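Local coordinates for protein 1-deoxy-D-xylulose 5-phosphate reductoisomerase (Moraxella catarrhalis, PDB 4ZQG) that catalyses the NADPH-dependent rearrangement and reduction of 1-deoxy-D-xylulose 5-phosphate to 2-C-methyl-D-erythritol 4-phosphate, the step of the MEP pathway blocked by fosmidomycin, at residues Asn158-Cys163 with Leu185-Ser190; Ala227-Lys232 with Val252-Asn257. All blocks are in the same frame, centred on the assembly; numbering follows the deposited sequence.

Contact 1: residues Asn158-Cys163 with Leu185-Ser190. With FOM (3-[formyl(hydroxy)amino]propylphosphonic acid), chain E.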
# COMPACT_ATOMS: atom_id res chain seq x y z
N ASN A 158 -6.87 -7.00 7.27
CA ASN A 158 -6.15 -7.69 6.26
C ASN A 158 -5.35 -6.65 5.48
O ASN A 158 -4.15 -6.87 5.24
CB ASN A 158 -7.06 -8.49 5.33
CG ASN A 158 -6.26 -9.24 4.29
OD1 ASN A 158 -6.06 -8.74 3.18
ND2 ASN A 158 -5.75 -10.40 4.68
N ALA A 159 -5.98 -5.52 5.14
CA ALA A 159 -5.27 -4.39 4.50
C ALA A 159 -4.03 -3.96 5.26
O ALA A 159 -2.93 -4.01 4.74
CB ALA A 159 -6.18 -3.20 4.35
N ILE A 160 -4.22 -3.59 6.52
CA ILE A 160 -3.09 -3.24 7.37
C ILE A 160 -2.03 -4.33 7.35
O ILE A 160 -0.85 -4.06 7.22
CB ILE A 160 -3.57 -2.98 8.82
CG1 ILE A 160 -4.31 -1.65 8.89
CG2 ILE A 160 -2.41 -2.95 9.78
CD1 ILE A 160 -5.12 -1.51 10.15
N TYR A 161 -2.45 -5.57 7.46
CA TYR A 161 -1.48 -6.65 7.50
C TYR A 161 -0.65 -6.71 6.20
O TYR A 161 0.56 -6.91 6.22
CB TYR A 161 -2.25 -7.96 7.71
CG TYR A 161 -1.38 -9.18 7.84
CD1 TYR A 161 -0.96 -9.61 9.09
CD2 TYR A 161 -0.98 -9.89 6.73
CE1 TYR A 161 -0.19 -10.76 9.23
CE2 TYR A 161 -0.21 -11.02 6.85
CZ TYR A 161 0.18 -11.46 8.11
OH TYR A 161 0.98 -12.56 8.23
N GLN A 162 -1.33 -6.57 5.07
CA GLN A 162 -0.68 -6.53 3.78
C GLN A 162 0.29 -5.35 3.65
O GLN A 162 1.26 -5.43 2.90
CB GLN A 162 -1.72 -6.40 2.67
CG GLN A 162 -2.52 -7.67 2.35
CD GLN A 162 -3.17 -7.58 1.00
OE1 GLN A 162 -2.50 -7.39 -0.00
NE2 GLN A 162 -4.46 -7.73 0.97
N CYS A 163 0.00 -4.27 4.37
CA CYS A 163 0.80 -3.08 4.32
C CYS A 163 1.92 -2.98 5.41
O CYS A 163 2.50 -1.91 5.62
CB CYS A 163 -0.14 -1.89 4.40
SG CYS A 163 -1.04 -1.68 2.84
N LEU A 185 -1.79 3.54 12.65
CA LEU A 185 -2.65 2.76 11.73
C LEU A 185 -3.91 3.55 11.47
O LEU A 185 -4.41 4.18 12.38
CB LEU A 185 -3.00 1.40 12.32
CG LEU A 185 -1.83 0.55 12.81
CD1 LEU A 185 -2.33 -0.79 13.30
CD2 LEU A 185 -0.81 0.33 11.71
N TRP A 186 -4.38 3.56 10.24
CA TRP A 186 -5.60 4.29 9.91
C TRP A 186 -6.66 3.27 9.48
O TRP A 186 -6.43 2.52 8.51
CB TRP A 186 -5.34 5.26 8.78
CG TRP A 186 -4.57 6.41 9.22
CD1 TRP A 186 -3.21 6.50 9.35
CD2 TRP A 186 -5.10 7.66 9.66
NE1 TRP A 186 -2.88 7.72 9.82
CE2 TRP A 186 -4.01 8.46 9.99
CE3 TRP A 186 -6.39 8.19 9.76
CZ2 TRP A 186 -4.16 9.75 10.45
CZ3 TRP A 186 -6.52 9.50 10.20
CH2 TRP A 186 -5.42 10.25 10.53
N LEU A 187 -7.78 3.20 10.20
CA LEU A 187 -8.92 2.35 9.83
C LEU A 187 -9.89 3.15 9.01
O LEU A 187 -10.36 4.18 9.47
CB LEU A 187 -9.64 1.79 11.06
CG LEU A 187 -8.92 0.74 11.86
CD1 LEU A 187 -9.55 0.58 13.21
CD2 LEU A 187 -8.92 -0.55 11.12
N THR A 188 -10.19 2.70 7.81
CA THR A 188 -11.23 3.31 6.97
C THR A 188 -12.64 2.82 7.42
O THR A 188 -12.79 1.70 7.84
CB THR A 188 -10.97 2.98 5.48
OG1 THR A 188 -10.41 1.64 5.39
CG2 THR A 188 -9.96 3.92 4.93
N ALA A 189 -13.64 3.67 7.31
CA ALA A 189 -14.98 3.36 7.69
C ALA A 189 -15.93 3.91 6.64
O ALA A 189 -15.80 5.10 6.26
CB ALA A 189 -15.29 4.04 9.00
N SER A 190 -16.88 3.08 6.18
CA SER A 190 -17.81 3.54 5.14
C SER A 190 -18.70 4.65 5.64
O SER A 190 -19.25 5.41 4.85
CB SER A 190 -18.70 2.45 4.65
OG SER A 190 -19.74 2.25 5.58
O2 FOM E . -16.25 -4.78 8.30
N1 FOM E . -16.36 -4.78 6.93
C1 FOM E . -15.46 -5.30 6.19
O1 FOM E . -14.46 -5.79 6.67
C2 FOM E . -17.54 -4.09 6.41
C3 FOM E . -17.24 -2.69 6.93
C4 FOM E . -18.41 -1.76 6.73
PA1 FOM E . -17.91 -0.24 7.53
OP1 FOM E . -16.67 0.33 6.70
OP2 FOM E . -17.34 -0.54 8.84
OP3 FOM E . -19.09 0.87 7.67

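Contact 2: residues Ala227-Lys232 with Val252-Asn257. With FOM (3-[formyl(hydroxy)amino]propylphosphonic acid), chain E.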
# COMPACT_ATOMS: atom_id res chain seq x y z
N ALA A 227 -23.90 0.45 10.38
CA ALA A 227 -24.84 1.57 10.50
C ALA A 227 -24.56 2.53 11.69
O ALA A 227 -24.70 3.72 11.54
CB ALA A 227 -26.27 1.05 10.55
N THR A 228 -24.23 1.98 12.87
CA THR A 228 -23.99 2.78 14.12
C THR A 228 -22.52 3.16 14.30
O THR A 228 -22.17 3.98 15.15
CB THR A 228 -24.36 1.98 15.40
OG1 THR A 228 -23.41 0.93 15.62
CG2 THR A 228 -25.73 1.37 15.30
N MET A 229 -21.68 2.50 13.52
CA MET A 229 -20.24 2.67 13.56
C MET A 229 -19.57 1.96 14.73
O MET A 229 -18.37 2.05 14.93
CB MET A 229 -19.83 4.13 13.53
CG MET A 229 -18.36 4.31 13.13
SD MET A 229 -17.93 5.72 12.08
CE MET A 229 -19.19 5.53 10.84
N MET A 230 -20.34 1.18 15.47
CA MET A 230 -19.76 0.29 16.43
C MET A 230 -18.82 -0.73 15.77
O MET A 230 -17.90 -1.22 16.43
CB MET A 230 -20.87 -0.44 17.18
CG MET A 230 -20.37 -1.43 18.22
SD MET A 230 -19.34 -0.61 19.44
CE MET A 230 -20.57 0.24 20.44
N ASN A 231 -19.04 -1.07 14.49
CA ASN A 231 -18.15 -2.00 13.78
C ASN A 231 -16.69 -1.49 13.76
O ASN A 231 -15.74 -2.27 13.96
CB ASN A 231 -18.64 -2.27 12.37
CG ASN A 231 -17.76 -3.29 11.63
OD1 ASN A 231 -17.52 -4.41 12.10
ND2 ASN A 231 -17.21 -2.87 10.49
N LYS A 232 -16.53 -0.19 13.59
CA LYS A 232 -15.21 0.40 13.63
C LYS A 232 -14.65 0.38 15.04
O LYS A 232 -13.47 0.11 15.23
CB LYS A 232 -15.23 1.81 13.07
CG LYS A 232 -14.03 2.14 12.21
CD LYS A 232 -13.66 1.03 11.24
CE LYS A 232 -14.83 0.67 10.34
NZ LYS A 232 -14.41 -0.27 9.27
N VAL A 252 -9.20 6.74 12.90
CA VAL A 252 -10.26 6.34 12.02
C VAL A 252 -10.59 7.46 11.11
O VAL A 252 -10.76 8.60 11.57
CB VAL A 252 -11.53 6.01 12.84
CG1 VAL A 252 -12.78 5.91 11.96
CG2 VAL A 252 -11.30 4.76 13.65
N VAL A 253 -10.70 7.13 9.83
CA VAL A 253 -11.13 8.06 8.80
C VAL A 253 -12.39 7.51 8.10
O VAL A 253 -12.45 6.35 7.74
CB VAL A 253 -9.97 8.35 7.79
CG1 VAL A 253 -9.47 7.10 7.08
CG2 VAL A 253 -10.38 9.40 6.77
N ILE A 254 -13.38 8.38 7.91
CA ILE A 254 -14.52 8.05 7.09
C ILE A 254 -14.18 8.12 5.60
O ILE A 254 -13.70 9.13 5.09
CB ILE A 254 -15.71 9.00 7.36
CG1 ILE A 254 -16.18 8.96 8.81
CG2 ILE A 254 -16.86 8.70 6.42
CD1 ILE A 254 -15.95 7.66 9.58
N HIS A 255 -14.55 7.05 4.90
CA HIS A 255 -14.31 6.87 3.48
C HIS A 255 -15.50 6.15 2.91
O HIS A 255 -15.54 4.94 3.01
CB HIS A 255 -13.06 6.01 3.30
CG HIS A 255 -12.78 5.66 1.89
ND1 HIS A 255 -12.89 6.59 0.88
CD2 HIS A 255 -12.39 4.51 1.31
CE1 HIS A 255 -12.59 6.02 -0.27
NE2 HIS A 255 -12.30 4.75 -0.03
N PRO A 256 -16.48 6.88 2.34
CA PRO A 256 -17.75 6.25 1.88
C PRO A 256 -17.67 5.29 0.70
O PRO A 256 -18.51 4.41 0.59
CB PRO A 256 -18.66 7.42 1.51
CG PRO A 256 -17.92 8.65 1.86
CD PRO A 256 -16.51 8.33 2.23
N ASN A 257 -16.68 5.43 -0.16
CA ASN A 257 -16.60 4.60 -1.37
C ASN A 257 -16.24 3.13 -1.10
O ASN A 257 -16.40 2.28 -1.96
CB ASN A 257 -15.58 5.19 -2.33
CG ASN A 257 -15.66 6.70 -2.43
OD1 ASN A 257 -15.38 7.43 -1.47
ND2 ASN A 257 -16.00 7.19 -3.60
O2 FOM E . -16.25 -4.78 8.30
N1 FOM E . -16.36 -4.78 6.93
C1 FOM E . -15.46 -5.30 6.19
O1 FOM E . -14.46 -5.79 6.67
C2 FOM E . -17.54 -4.09 6.41
C3 FOM E . -17.24 -2.69 6.93
C4 FOM E . -18.41 -1.76 6.73
PA1 FOM E . -17.91 -0.24 7.53
OP1 FOM E . -16.67 0.33 6.70
OP2 FOM E . -17.34 -0.54 8.84
OP3 FOM E . -19.09 0.87 7.67

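Contact 1: residues Asn158-Cys163 with Leu185-Ser190
I160 meets L185 and L187 through methyl groups alone, and no flat group takes part between the two segments. The W186 indole swings clear of the helix, its NE1 bonded to E265, while the amides of N158 and Q162 join each other one helical turn apart: Q162 NE2 donates to N158 OD1 (2.9 Å), which lies close to the Q162 amide plane. This is helix-on-sheet packing, with the last turns of helix 155-162 set against strand 182-189, an inner strand of a mixed sheet. The two branches of I160 divide the work. CG2 meets both methyls of L185, CD1 and CD2, each at 4.1 Å. With CG1 beside the backbone N (chi1 -73°) and chi2 extended, CD1 reaches the other way, ending 4.0 Å from L187 CD2. In both pairs the side chains run roughly perpendicular. V264 and F243 add further apolar contacts to I160 and L185. Where the strand ends, its backbone turns to the inhibitor: S190 N donates to fosmidomycin OP1 at 2.8 Å (158°). The S190 hydroxyl, which also bonds G192 N and H213 NE2, gives its hydrogen to OP3 over 2.6 Å.

Contact 2: residues Ala227-Lys232 with Val252-Asn257
M229 and I254 meet at a slant, and the sulfur and terminal methyl of M229 both come against I254 CD1: M229 SD is 3.7 Å from I254 CD1, and M229 CE is 4.1 Å from that same methyl. K232 meets V252 differently. Its CG faces the fork of the valine, equally distant from CG1 and CG2 at 4.0 Å, after which bends at chi2 and chi3 (43° and 57°) steer the chain off toward the ligand. The segment 227-232 is the junction of two helices, 220-228 and 230-243, packed on strand 250-254, the neighbour of 182-189 in the mixed sheet. M229 breaks the helical path with positive phi (77°), and an ST turn spans the break, T228 OG1 accepting from M230 N. Beyond the junction the polar ends reach fosmidomycin. One amide nitrogen, N231 ND2, serves both its phosphonate and its hydroxamate, at 2.9 Å from OP2 and 3.1 Å from O2, while K129 NZ donates to N231 OD1. K232 NZ lies 3.0 Å from OP2, with a weaker bond to OP1; it also bonds T188 O and forms salt bridges with E156 and E235, two ligands of the magnesium ion.

Overall arrangement
The two contacts follow one another along the chain, 158-163/185-190 closing before 227-232/252-257 begins, and their centres are 12 Å apart. They share one mixed sheet, in which strands 182-189 and 250-254 are parallel neighbours: contact 1 uses the first, contact 2 the second. Direct evidence of the join is A189 O to H255 N at 2.7 Å, a probable backbone hydrogen bond, with A189 CB packed 3.7 Å from both K232 CE and I254 CD1. Because both contacts also touch fosmidomycin, the sheet end and the helix junction together hold its phosphonate. Each also reaches the second subunit, so this region lies close to the dimer interface.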